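PDB 1LO7: 4-hydroxybenzoyl-CoA Thioesterase from Pseudomonas sp. CBS3, which hydrolyses 4-hydroxybenzoyl-CoA to 4-hydroxybenzoate and CoA, the last step in converting 4-chlorobenzoate to 4-hydroxybenzoate. Local coordinates for residues I5-R10 and D32-N37; D76-E81 and H96-T101; R36-K41 and T82-W87. All coordinates share one frame; numbering follows the deposited sequence. Where two conformers were deposited one is given.

Contact 1: residues I5-R10 and D32-N37; sequences ITMQQR and DAASRN. With 4CO (4-hydroxyphenacyl coenzyme A), chain B.
Ile5 and Met7 of strand 5-10 face Ala33, Ala34 and Asn37 of helix segment 32-37. The two axes come within 8.9 Å, and their N-to-C directions make an angle of 140°. Met7 sits nearest Ala34, with their CA atoms 6.9 Å apart.

Met7 does most of the filling. Its CG stands between the backbone N and the carbonyl carbon (chi1 69°), and the chain runs on extended through chi2 (170°). This brings SD to the helix, 3.7 Å from Ala34 CA and 3.9 Å from Asn37 CB. A bend at chi3 (-70°) turns the terminal methyl CE. The sulfur lies against the Ala34 backbone and CB, where the short side chain probably leaves room for it.

The Asn37 amide crosses beside both strand side chains. Its ND2 is 3.4 Å from the Ile5 CG2 methyl. No direct hydrogen bond links the segments. Instead one water accepts from Asn37 ND2 at 2.9 Å and donates to Thr6 O at 2.8 Å. Asn37 OD1 accepts from Lys41 NZ, so both ends of the amide are used. Arg10 of the second subunit also packs on Asn37.

Asp32 lies away from the strand, at the ligand. Its OD1 is 3.4 Å from C6B of the phenacyl ring of 4-hydroxyphenacyl coenzyme A. Arg117 forms a salt bridge with OD1, and Trp23 of the third subunit donates to OD2. The helix thus joins the first strand to the ligand pocket. A long helix packed against a curved antiparallel sheet is the hallmark of the hot dog fold.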
loop_
_atom_site.group_PDB
_atom_site.type_symbol
_atom_site.label_atom_id
_atom_site.label_comp_id
_atom_site.label_asym_id
_atom_site.label_seq_id
_atom_site.Cartn_x
_atom_site.Cartn_y
_atom_site.Cartn_z
ATOM N N ILE A 5 -12.460 8.426 20.458
ATOM C CA ILE A 5 -11.889 7.100 20.558
ATOM C C ILE A 5 -10.409 7.224 20.195
ATOM O O ILE A 5 -10.031 7.910 19.237
ATOM C CB ILE A 5 -12.585 6.105 19.606
ATOM C CG1 ILE A 5 -14.076 5.989 19.956
ATOM C CG2 ILE A 5 -11.919 4.716 19.575
ATOM C CD1 ILE A 5 -14.333 5.246 21.276
ATOM N N THR A 6 -9.564 6.546 20.942
ATOM C CA THR A 6 -8.163 6.646 20.624
ATOM C C THR A 6 -7.609 5.310 20.257
ATOM O O THR A 6 -8.033 4.263 20.765
ATOM C CB THR A 6 -7.405 7.109 21.882
ATOM O OG1 THR A 6 -7.691 8.463 22.150
ATOM C CG2 THR A 6 -5.919 6.956 21.621
ATOM N N MET A 7 -6.637 5.346 19.360
ATOM C CA MET A 7 -5.945 4.138 18.935
ATOM C C MET A 7 -4.512 4.454 18.616
ATOM O O MET A 7 -4.173 5.585 18.288
ATOM C CB MET A 7 -6.588 3.285 17.831
ATOM C CG MET A 7 -6.572 3.967 16.497
ATOM S SD MET A 7 -7.075 2.835 15.171
ATOM C CE MET A 7 -5.669 1.717 15.087
ATOM N N GLN A 8 -3.697 3.438 18.730
ATOM C CA GLN A 8 -2.280 3.563 18.461
ATOM C C GLN A 8 -1.900 2.900 17.164
ATOM O O GLN A 8 -2.552 1.941 16.703
ATOM C CB GLN A 8 -1.445 3.031 19.615
ATOM C CG GLN A 8 -1.699 3.876 20.883
ATOM C CD GLN A 8 -0.564 3.839 21.885
ATOM O OE1 GLN A 8 -0.020 4.893 22.231
ATOM N NE2 GLN A 8 -0.219 2.641 22.362
ATOM N N GLN A 9 -0.826 3.436 16.573
ATOM C CA GLN A 9 -0.324 2.926 15.321
ATOM C C GLN A 9 1.221 3.020 15.243
ATOM O O GLN A 9 1.814 4.105 15.334
ATOM C CB GLN A 9 -1.050 3.614 14.145
ATOM C CG GLN A 9 -0.480 3.127 12.800
ATOM C CD GLN A 9 -0.740 1.648 12.623
ATOM O OE1 GLN A 9 -1.896 1.252 12.752
ATOM N NE2 GLN A 9 0.311 0.827 12.408
ATOM N N ARG A 10 1.907 1.864 15.095
ATOM C CA ARG A 10 3.359 1.894 15.019
ATOM C C ARG A 10 3.764 2.080 13.577
ATOM O O ARG A 10 3.140 1.503 12.702
ATOM C CB ARG A 10 4.088 0.724 15.655
ATOM C CG ARG A 10 5.557 1.109 15.951
ATOM C CD ARG A 10 6.419 0.004 16.588
ATOM N NE ARG A 10 6.541 -1.177 15.716
ATOM C CZ ARG A 10 6.537 -2.466 16.119
ATOM N NH1 ARG A 10 6.434 -2.831 17.401
ATOM N NH2 ARG A 10 6.638 -3.434 15.206
ATOM N N ASP A 32 -8.212 5.914 7.861
ATOM C CA ASP A 32 -9.331 5.034 7.504
ATOM C C ASP A 32 -9.551 3.943 8.554
ATOM O O ASP A 32 -10.703 3.585 8.893
ATOM C CB ASP A 32 -9.166 4.443 6.097
ATOM C CG ASP A 32 -10.488 3.911 5.625
ATOM O OD1 ASP A 32 -11.467 4.637 5.558
ATOM O OD2 ASP A 32 -10.499 2.633 5.297
ATOM N N ALA A 33 -8.448 3.403 9.105
ATOM C CA ALA A 33 -8.611 2.369 10.126
ATOM C C ALA A 33 -9.172 3.018 11.391
ATOM O O ALA A 33 -10.029 2.467 12.098
ATOM C CB ALA A 33 -7.250 1.723 10.435
ATOM N N ALA A 34 -8.679 4.235 11.698
ATOM C CA ALA A 34 -9.176 4.899 12.920
ATOM C C ALA A 34 -10.670 5.254 12.759
ATOM O O ALA A 34 -11.439 5.236 13.695
ATOM C CB ALA A 34 -8.383 6.168 13.206
ATOM N N SER A 35 -11.088 5.615 11.545
ATOM C CA SER A 35 -12.505 5.957 11.292
ATOM C C SER A 35 -13.436 4.772 11.602
ATOM O O SER A 35 -14.499 4.891 12.231
ATOM C CB SER A 35 -12.668 6.335 9.810
ATOM O OG SER A 35 -14.047 6.423 9.433
ATOM N N ARG A 36 -13.022 3.603 11.116
ATOM C CA ARG A 36 -13.820 2.401 11.287
ATOM C C ARG A 36 -13.744 1.934 12.727
ATOM O O ARG A 36 -14.738 1.445 13.277
ATOM C CB ARG A 36 -13.340 1.297 10.362
ATOM C CG ARG A 36 -14.430 0.252 10.113
ATOM C CD ARG A 36 -13.966 -0.810 9.120
ATOM N NE ARG A 36 -12.825 -1.601 9.655
ATOM C CZ ARG A 36 -12.949 -2.642 10.487
ATOM N NH1 ARG A 36 -14.116 -3.100 10.906
ATOM N NH2 ARG A 36 -11.845 -3.249 10.910
ATOM N N ASN A 37 -12.544 2.059 13.310
ATOM C CA ASN A 37 -12.330 1.668 14.696
ATOM C C ASN A 37 -13.281 2.449 15.618
ATOM O O ASN A 37 -13.798 1.939 16.647
ATOM C CB ASN A 37 -10.850 1.931 15.101
ATOM C CG ASN A 37 -10.611 1.552 16.582
ATOM O OD1 ASN A 37 -10.553 0.341 16.924
ATOM N ND2 ASN A 37 -10.502 2.548 17.448
HETATM N N1A 4CO B . -17.906 18.375 0.578
HETATM C C2A 4CO B . -18.806 18.320 1.606
HETATM N N3A 4CO B . -19.863 17.556 1.698
HETATM C C4A 4CO B . -20.000 16.747 0.626
HETATM C C5A 4CO B . -19.180 16.704 -0.488
HETATM C C6A 4CO B . -18.071 17.563 -0.496
HETATM N N6A 4CO B . -17.211 17.609 -1.491
HETATM N N7A 4CO B . -19.637 15.765 -1.409
HETATM C C8A 4CO B . -20.742 15.258 -0.847
HETATM N N9A 4CO B . -21.015 15.833 0.367
HETATM C C1D 4CO B . -22.177 15.606 1.232
HETATM C C2D 4CO B . -23.449 16.200 0.635
HETATM O O2D 4CO B . -23.526 17.611 0.850
HETATM C C3D 4CO B . -24.482 15.475 1.480
HETATM O O3D 4CO B . -24.405 15.899 2.817
HETATM P P3D 4CO B . -25.688 16.321 3.639
HETATM O O7A 4CO B . -25.961 17.701 3.295
HETATM O O8A 4CO B . -26.810 15.439 3.304
HETATM O O9A 4CO B . -25.328 16.179 5.143
HETATM C C4D 4CO B . -23.872 14.077 1.453
HETATM O O4D 4CO B . -22.446 14.262 1.197
HETATM C C5D 4CO B . -24.484 13.076 0.517
HETATM O O5D 4CO B . -24.179 13.490 -0.817
HETATM P P1A 4CO B . -25.357 13.528 -1.880
HETATM O O1A 4CO B . -24.738 14.195 -3.035
HETATM O O2A 4CO B . -26.526 14.219 -1.387
HETATM O O3A 4CO B . -25.801 12.106 -2.196
HETATM P P2A 4CO B . -25.312 11.070 -3.317
HETATM O O4A 4CO B . -25.965 9.783 -2.992
HETATM O O5A 4CO B . -25.782 11.544 -4.617
HETATM O O6A 4CO B . -23.678 11.043 -3.510
HETATM C CBP 4CO B . -21.825 9.678 -3.093
HETATM C CCP 4CO B . -22.919 10.532 -2.447
HETATM C CDP 4CO B . -22.431 8.564 -3.964
HETATM C CEP 4CO B . -20.895 9.128 -2.019
HETATM C CAP 4CO B . -21.056 10.476 -4.159
HETATM O OAP 4CO B . -20.493 11.656 -3.581
HETATM C C9P 4CO B . -19.789 9.736 -4.583
HETATM O O9P 4CO B . -19.868 8.680 -5.175
HETATM N N8P 4CO B . -18.518 10.296 -4.166
HETATM C C7P 4CO B . -17.395 9.386 -4.420
HETATM C C6P 4CO B . -17.103 8.484 -3.212
HETATM C C5P 4CO B . -15.725 7.839 -3.402
HETATM O O5P 4CO B . -15.440 7.170 -4.389
HETATM N N4P 4CO B . -14.834 8.085 -2.293
HETATM C C3P 4CO B . -13.471 7.603 -2.466
HETATM C C2P 4CO B . -13.386 6.108 -2.307
HETATM S S1P 4CO B . -14.497 5.424 -1.078
HETATM O O1B 4CO B . -12.066 4.163 0.702
HETATM C C1B 4CO B . -13.220 3.792 0.582
HETATM C C2B 4CO B . -13.999 3.442 1.776
HETATM C C3B 4CO B . -15.335 2.998 1.617
HETATM C C4B 4CO B . -16.078 2.641 2.739
HETATM C C5B 4CO B . -15.486 2.700 4.018
HETATM O O2B 4CO B . -16.200 2.281 5.160
HETATM C C6B 4CO B . -14.151 3.172 4.165
HETATM C C7B 4CO B . -13.401 3.544 3.032
HETATM C CB 4CO B . -13.869 3.729 -0.751
HETATM O O HOH W 1 -9.544 2.035 20.101
#

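Contact 2: residues D76-E81 and H96-T101; sequences DVLTIE and HSVSRT
Ile80 and Val98 stand at the centre of an antiparallel strand pair, 77-81 with 96-101. The strand axes come within 4.6 Å, with N-to-C directions 149° apart. The regular part runs from Thr79 to Glu81. Thr79 with Ser99 and Glu81 with Ser97 are hydrogen-bonded pairs, each joined by two backbone bonds. Thr79 N to Ser99 O is 2.8 Å, with an N-H...O angle of 167°, and the other three bonds are nearly as straight. Ile80 with Val98 is the non-hydrogen-bonded pair between them, with CA atoms 4.5 Å apart. CA-H...O contacts fill in beside the bonds, such as His96 CA to Glu81 O at 3.2 Å.

Leu78, Ile80 and Val98 form a buried, apolar part of one face, and Arg100 stands at its end. Val98 CG1 meets Leu78 CB at 3.9 Å, and its CG2 lies 4.2 Å from Ile80 CG2. The Val98 and Ile80 side chains run alongside each other in the same direction. Trp30 and Ala34 of helix 25-41 add to this layer.

The other face, with Thr79, Glu81, Ser97 and Ser99, is polar and more open to solvent. Ser97 OG bonds to Arg112, and Glu81 reaches Ser4. The pair also loosens toward Asp76. There a water links Val77 O to Thr101 N in place of a direct bond. Asp76 OD2 lies over a face of the Arg100 guanidinium, 3.2 Å from NH2. No N-H points at it, so this salt bridge rests on charge alone. Firmer partners are Ser73 N for Asp76 OD2 and Thr71 O for Arg100 NH1.

Strands 77-87 and 91-101 form a beta hairpin in the antiparallel sheet of the hot dog fold.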
loop_
_atom_site.group_PDB
_atom_site.type_symbol
_atom_site.label_atom_id
_atom_site.label_comp_id
_atom_site.label_asym_id
_atom_site.label_seq_id
_atom_site.Cartn_x
_atom_site.Cartn_y
_atom_site.Cartn_z
ATOM N N ASP A 76 8.331 5.110 15.511
ATOM C CA ASP A 76 7.532 6.065 16.244
ATOM C C ASP A 76 6.137 5.427 16.459
ATOM O O ASP A 76 5.576 4.761 15.586
ATOM C CB ASP A 76 7.284 7.415 15.479
ATOM C CG ASP A 76 8.523 8.272 15.399
ATOM O OD1 ASP A 76 9.480 8.041 16.099
ATOM O OD2 ASP A 76 8.472 9.215 14.487
ATOM N N VAL A 77 5.581 5.652 17.643
ATOM C CA VAL A 77 4.275 5.149 17.954
ATOM C C VAL A 77 3.324 6.342 17.909
ATOM O O VAL A 77 3.456 7.254 18.714
ATOM C CB VAL A 77 4.226 4.454 19.318
ATOM C CG1 VAL A 77 2.772 4.189 19.707
ATOM C CG2 VAL A 77 4.999 3.146 19.220
ATOM N N LEU A 78 2.384 6.319 16.964
ATOM C CA LEU A 78 1.442 7.393 16.858
ATOM C C LEU A 78 0.197 7.123 17.678
ATOM O O LEU A 78 -0.236 5.981 17.841
ATOM C CB LEU A 78 0.985 7.577 15.393
ATOM C CG LEU A 78 2.097 7.752 14.365
ATOM C CD1 LEU A 78 1.454 7.695 12.985
ATOM C CD2 LEU A 78 2.707 9.132 14.521
ATOM N N THR A 79 -0.399 8.221 18.166
ATOM C CA THR A 79 -1.622 8.120 18.891
ATOM C C THR A 79 -2.644 8.877 18.061
ATOM O O THR A 79 -2.411 10.047 17.728
ATOM C CB THR A 79 -1.522 8.693 20.303
ATOM O OG1 THR A 79 -0.729 7.824 21.070
ATOM C CG2 THR A 79 -2.913 8.703 20.898
ATOM N N ILE A 80 -3.719 8.189 17.683
ATOM C CA ILE A 80 -4.763 8.828 16.895
ATOM C C ILE A 80 -6.054 9.030 17.742
ATOM O O ILE A 80 -6.542 8.074 18.362
ATOM C CB ILE A 80 -5.074 8.022 15.642
ATOM C CG1 ILE A 80 -3.754 7.638 14.968
ATOM C CG2 ILE A 80 -5.999 8.859 14.731
ATOM C CD1 ILE A 80 -3.972 6.868 13.669
ATOM N N GLU A 81 -6.581 10.257 17.774
ATOM C CA GLU A 81 -7.814 10.564 18.505
ATOM C C GLU A 81 -8.865 10.938 17.474
ATOM O O GLU A 81 -8.656 11.822 16.657
ATOM C CB GLU A 81 -7.566 11.683 19.519
ATOM C CG GLU A 81 -8.772 11.959 20.401
ATOM C CD GLU A 81 -8.372 12.739 21.615
ATOM O OE1 GLU A 81 -7.207 12.845 21.939
ATOM O OE2 GLU A 81 -9.382 13.216 22.314
ATOM N N HIS A 96 -9.746 13.645 13.052
ATOM C CA HIS A 96 -8.699 12.786 13.558
ATOM C C HIS A 96 -7.464 13.613 13.919
ATOM O O HIS A 96 -7.004 14.403 13.093
ATOM C CB HIS A 96 -8.240 11.736 12.557
ATOM C CG HIS A 96 -9.303 10.942 11.883
ATOM N ND1 HIS A 96 -9.809 9.808 12.456
ATOM C CD2 HIS A 96 -9.866 11.115 10.666
ATOM C CE1 HIS A 96 -10.691 9.315 11.603
ATOM N NE2 HIS A 96 -10.766 10.100 10.521
ATOM N N SER A 97 -6.955 13.455 15.140
ATOM C CA SER A 97 -5.742 14.163 15.552
ATOM C C SER A 97 -4.667 13.110 15.798
ATOM O O SER A 97 -4.879 12.163 16.581
ATOM C CB SER A 97 -5.983 15.000 16.780
ATOM O OG SER A 97 -7.053 15.891 16.457
ATOM N N VAL A 98 -3.512 13.257 15.114
ATOM C CA VAL A 98 -2.409 12.287 15.219
ATOM C C VAL A 98 -1.221 12.924 15.940
ATOM O O VAL A 98 -0.720 13.992 15.548
ATOM C CB VAL A 98 -1.920 11.815 13.828
ATOM C CG1 VAL A 98 -0.819 10.753 13.976
ATOM C CG2 VAL A 98 -3.105 11.280 12.999
ATOM N N SER A 99 -0.779 12.251 16.990
ATOM C CA SER A 99 0.339 12.791 17.727
ATOM C C SER A 99 1.350 11.723 18.032
ATOM O O SER A 99 1.098 10.525 17.913
ATOM C CB SER A 99 -0.111 13.414 19.040
ATOM O OG SER A 99 -0.712 12.442 19.859
ATOM N N ARG A 100 2.483 12.194 18.477
ATOM C CA ARG A 100 3.525 11.292 18.919
ATOM C C ARG A 100 4.205 11.892 20.102
ATOM O O ARG A 100 4.163 13.104 20.320
ATOM C CB ARG A 100 4.506 10.767 17.914
ATOM C CG ARG A 100 5.165 11.872 17.182
ATOM C CD ARG A 100 6.462 12.174 17.870
ATOM N NE ARG A 100 7.641 12.138 17.024
ATOM C CZ ARG A 100 7.712 12.412 15.729
ATOM N NH1 ARG A 100 6.664 12.742 15.003
ATOM N NH2 ARG A 100 8.897 12.350 15.124
ATOM N N THR A 101 4.814 11.035 20.876
ATOM C CA THR A 101 5.476 11.544 22.050
ATOM C C THR A 101 6.989 11.561 21.958
ATOM O O THR A 101 7.633 10.636 21.487
ATOM C CB THR A 101 5.026 10.796 23.324
ATOM O OG1 THR A 101 3.631 10.883 23.454
ATOM C CG2 THR A 101 5.662 11.383 24.571
HETATM O O HOH W 2 5.085 8.304 20.504
#

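Contact 3: residues R36-K41 and T82-W87; sequences RNYFIK and TCIKEW
Tyr38 and Phe39 of helix segment 36-41 pack on Thr82, Cys83 and Ile84 of strand 82-87, with axes 8.8 Å apart at closest and almost perpendicular at 86°. This is the later part of the central helix of the hot dog fold meeting its sheet. The contact is buried.

Tyr38 carries most of it. Its CG is anti to the backbone N (chi1 172°), which carries the ring obliquely over the strand, from Thr82 toward Ile84. The near end of the side chain rests on Thr82, with CB 3.9 Å from the CG2 methyl. Further out, CD1 lies 3.6 Å from Thr82 O. The ring then passes Cys83 CA to reach Ile84. The Tyr38 and Ile84 side chains cross at about a right angle, and CZ is 3.4 Å from Ile84 CG1. Packing is tight at this point.

Phe39 joins more lightly, its CZ 4.3 Å from Ile84 CD1. The CD2 edge of Tyr38 lies over one face of the Phe39 ring, toward the rim. Phe119 meets Phe39 edge-to-face, and Phe92 touches it too, so Phe39 belongs to an aromatic cluster. Ile84 also packs within its own strand: its CG2 methyl sits over the centre of the Trp87 ring. Between them Lys85 and Glu86 both face Val93, a classic beta bulge.

The Thr82 hydroxyl is engaged by His96, leaving the methyl for Tyr38. No direct hydrogen bond crosses the contact. One water lies a short 2.5 Å from Tyr38 OH and accepts from Ile84 N at 2.8 Å.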
loop_
_atom_site.group_PDB
_atom_site.type_symbol
_atom_site.label_atom_id
_atom_site.label_comp_id
_atom_site.label_asym_id
_atom_site.label_seq_id
_atom_site.Cartn_x
_atom_site.Cartn_y
_atom_site.Cartn_z
ATOM N N ARG A 36 -13.022 3.603 11.116
ATOM C CA ARG A 36 -13.820 2.401 11.287
ATOM C C ARG A 36 -13.744 1.934 12.727
ATOM O O ARG A 36 -14.738 1.445 13.277
ATOM C CB ARG A 36 -13.340 1.297 10.362
ATOM C CG ARG A 36 -14.430 0.252 10.113
ATOM C CD ARG A 36 -13.966 -0.810 9.120
ATOM N NE ARG A 36 -12.825 -1.601 9.655
ATOM C CZ ARG A 36 -12.949 -2.642 10.487
ATOM N NH1 ARG A 36 -14.116 -3.100 10.906
ATOM N NH2 ARG A 36 -11.845 -3.249 10.910
ATOM N N ASN A 37 -12.544 2.059 13.310
ATOM C CA ASN A 37 -12.330 1.668 14.696
ATOM C C ASN A 37 -13.281 2.449 15.618
ATOM O O ASN A 37 -13.798 1.939 16.647
ATOM C CB ASN A 37 -10.850 1.931 15.101
ATOM C CG ASN A 37 -10.611 1.552 16.582
ATOM O OD1 ASN A 37 -10.553 0.341 16.924
ATOM N ND2 ASN A 37 -10.502 2.548 17.448
ATOM N N TYR A 38 -13.496 3.731 15.257
ATOM C CA TYR A 38 -14.395 4.583 16.049
ATOM C C TYR A 38 -15.770 3.964 16.060
ATOM O O TYR A 38 -16.361 3.759 17.101
ATOM C CB TYR A 38 -14.482 5.966 15.376
ATOM C CG TYR A 38 -15.516 6.871 15.985
ATOM C CD1 TYR A 38 -15.217 7.660 17.101
ATOM C CD2 TYR A 38 -16.792 6.945 15.426
ATOM C CE1 TYR A 38 -16.178 8.508 17.660
ATOM C CE2 TYR A 38 -17.770 7.785 15.964
ATOM C CZ TYR A 38 -17.452 8.558 17.082
ATOM O OH TYR A 38 -18.440 9.366 17.584
ATOM N N PHE A 39 -16.296 3.636 14.879
ATOM C CA PHE A 39 -17.620 3.053 14.838
ATOM C C PHE A 39 -17.683 1.697 15.547
ATOM O O PHE A 39 -18.678 1.432 16.253
ATOM C CB PHE A 39 -18.098 2.924 13.370
ATOM C CG PHE A 39 -18.348 4.285 12.767
ATOM C CD1 PHE A 39 -19.298 5.114 13.354
ATOM C CD2 PHE A 39 -17.649 4.761 11.649
ATOM C CE1 PHE A 39 -19.566 6.385 12.842
ATOM C CE2 PHE A 39 -17.895 6.038 11.132
ATOM C CZ PHE A 39 -18.868 6.847 11.723
ATOM N N ILE A 40 -16.647 0.826 15.352
ATOM C CA ILE A 40 -16.662 -0.495 16.001
ATOM C C ILE A 40 -16.668 -0.338 17.525
ATOM O O ILE A 40 -17.427 -1.026 18.246
ATOM C CB ILE A 40 -15.499 -1.380 15.547
ATOM C CG1 ILE A 40 -15.652 -1.812 14.089
ATOM C CG2 ILE A 40 -15.294 -2.585 16.468
ATOM C CD1 ILE A 40 -16.791 -2.806 13.832
ATOM N N LYS A 41 -15.842 0.586 17.999
ATOM C CA LYS A 41 -15.769 0.806 19.417
ATOM C C LYS A 41 -17.042 1.400 19.932
ATOM O O LYS A 41 -17.397 1.196 21.090
ATOM C CB LYS A 41 -14.540 1.614 19.804
ATOM C CG LYS A 41 -13.243 0.823 19.550
ATOM C CD LYS A 41 -13.088 -0.374 20.505
ATOM C CE LYS A 41 -11.713 -1.036 20.465
ATOM N NZ LYS A 41 -11.356 -1.356 19.087
ATOM N N THR A 82 -9.975 10.202 17.495
ATOM C CA THR A 82 -11.044 10.384 16.541
ATOM C C THR A 82 -12.393 10.685 17.205
ATOM O O THR A 82 -12.779 10.068 18.189
ATOM C CB THR A 82 -11.200 9.055 15.725
ATOM O OG1 THR A 82 -9.987 8.762 15.056
ATOM C CG2 THR A 82 -12.326 9.140 14.692
ATOM N N CYS A 83 -13.094 11.662 16.632
ATOM C CA CYS A 83 -14.423 12.023 17.109
ATOM C C CYS A 83 -15.258 12.515 15.948
ATOM O O CYS A 83 -14.764 12.788 14.862
ATOM C CB CYS A 83 -14.404 13.081 18.224
ATOM S SG CYS A 83 -13.938 14.710 17.599
ATOM N N ILE A 84 -16.552 12.601 16.181
ATOM C CA ILE A 84 -17.440 13.112 15.197
ATOM C C ILE A 84 -17.611 14.580 15.617
ATOM O O ILE A 84 -18.062 14.870 16.723
ATOM C CB ILE A 84 -18.782 12.426 15.213
ATOM C CG1 ILE A 84 -18.586 10.943 14.913
ATOM C CG2 ILE A 84 -19.713 13.121 14.185
ATOM C CD1 ILE A 84 -18.363 10.711 13.423
ATOM N N LYS A 85 -17.229 15.477 14.731
ATOM C CA LYS A 85 -17.274 16.905 14.924
ATOM C C LYS A 85 -18.684 17.436 14.662
ATOM O O LYS A 85 -19.161 18.326 15.358
ATOM C CB LYS A 85 -16.257 17.515 13.934
ATOM C CG LYS A 85 -15.922 18.999 14.061
ATOM C CD LYS A 85 -15.396 19.632 12.762
ATOM C CE LYS A 85 -14.814 21.036 12.925
ATOM N NZ LYS A 85 -15.604 22.093 12.266
ATOM N N GLU A 86 -19.379 16.889 13.641
ATOM C CA GLU A 86 -20.719 17.368 13.319
ATOM C C GLU A 86 -21.525 16.360 12.521
ATOM O O GLU A 86 -21.016 15.670 11.607
ATOM C CB GLU A 86 -20.520 18.663 12.483
ATOM C CG GLU A 86 -21.807 19.299 11.893
ATOM C CD GLU A 86 -21.469 20.418 10.911
ATOM O OE1 GLU A 86 -22.216 20.816 10.064
ATOM O OE2 GLU A 86 -20.250 20.873 11.051
ATOM N N TRP A 87 -22.812 16.258 12.881
ATOM C CA TRP A 87 -23.769 15.377 12.179
ATOM C C TRP A 87 -24.583 16.335 11.313
ATOM O O TRP A 87 -25.152 17.336 11.780
ATOM C CB TRP A 87 -24.725 14.625 13.116
ATOM C CG TRP A 87 -24.107 13.684 14.117
ATOM C CD1 TRP A 87 -24.058 13.877 15.467
ATOM C CD2 TRP A 87 -23.560 12.394 13.867
ATOM N NE1 TRP A 87 -23.469 12.814 16.071
ATOM C CE2 TRP A 87 -23.153 11.878 15.116
ATOM C CE3 TRP A 87 -23.375 11.627 12.717
ATOM C CZ2 TRP A 87 -22.557 10.610 15.222
ATOM C CZ3 TRP A 87 -22.768 10.377 12.830
ATOM C CH2 TRP A 87 -22.377 9.884 14.073
HETATM O O HOH W 3 -17.875 11.613 18.494
#

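In the fold
Helix 25-41 serves contacts 1 and 3, which share Arg36 and Asn37; their centres are 10 Å apart. Strand 77-87 serves contacts 2 and 3, centred 16 Å apart. Strand 5-10 joins it from the other side: Met7 O lies 2.7 Å from Ile80 N, tying contact 1 to contact 2, and Ile5 N lies 2.8 Å from Thr82 O, tying it to contact 3. Thr82 OG1 to His96 ND1, 2.8 Å, links contacts 2 and 3. Contact 1 reaches the ligand through Asp32. In contact 3, the Phe39 side chain is about 4 Å from those of the substrate-binding residues Trp47 and Thr59. The Arg100 side chain of contact 2 lies about 8 Å from a bound ligand.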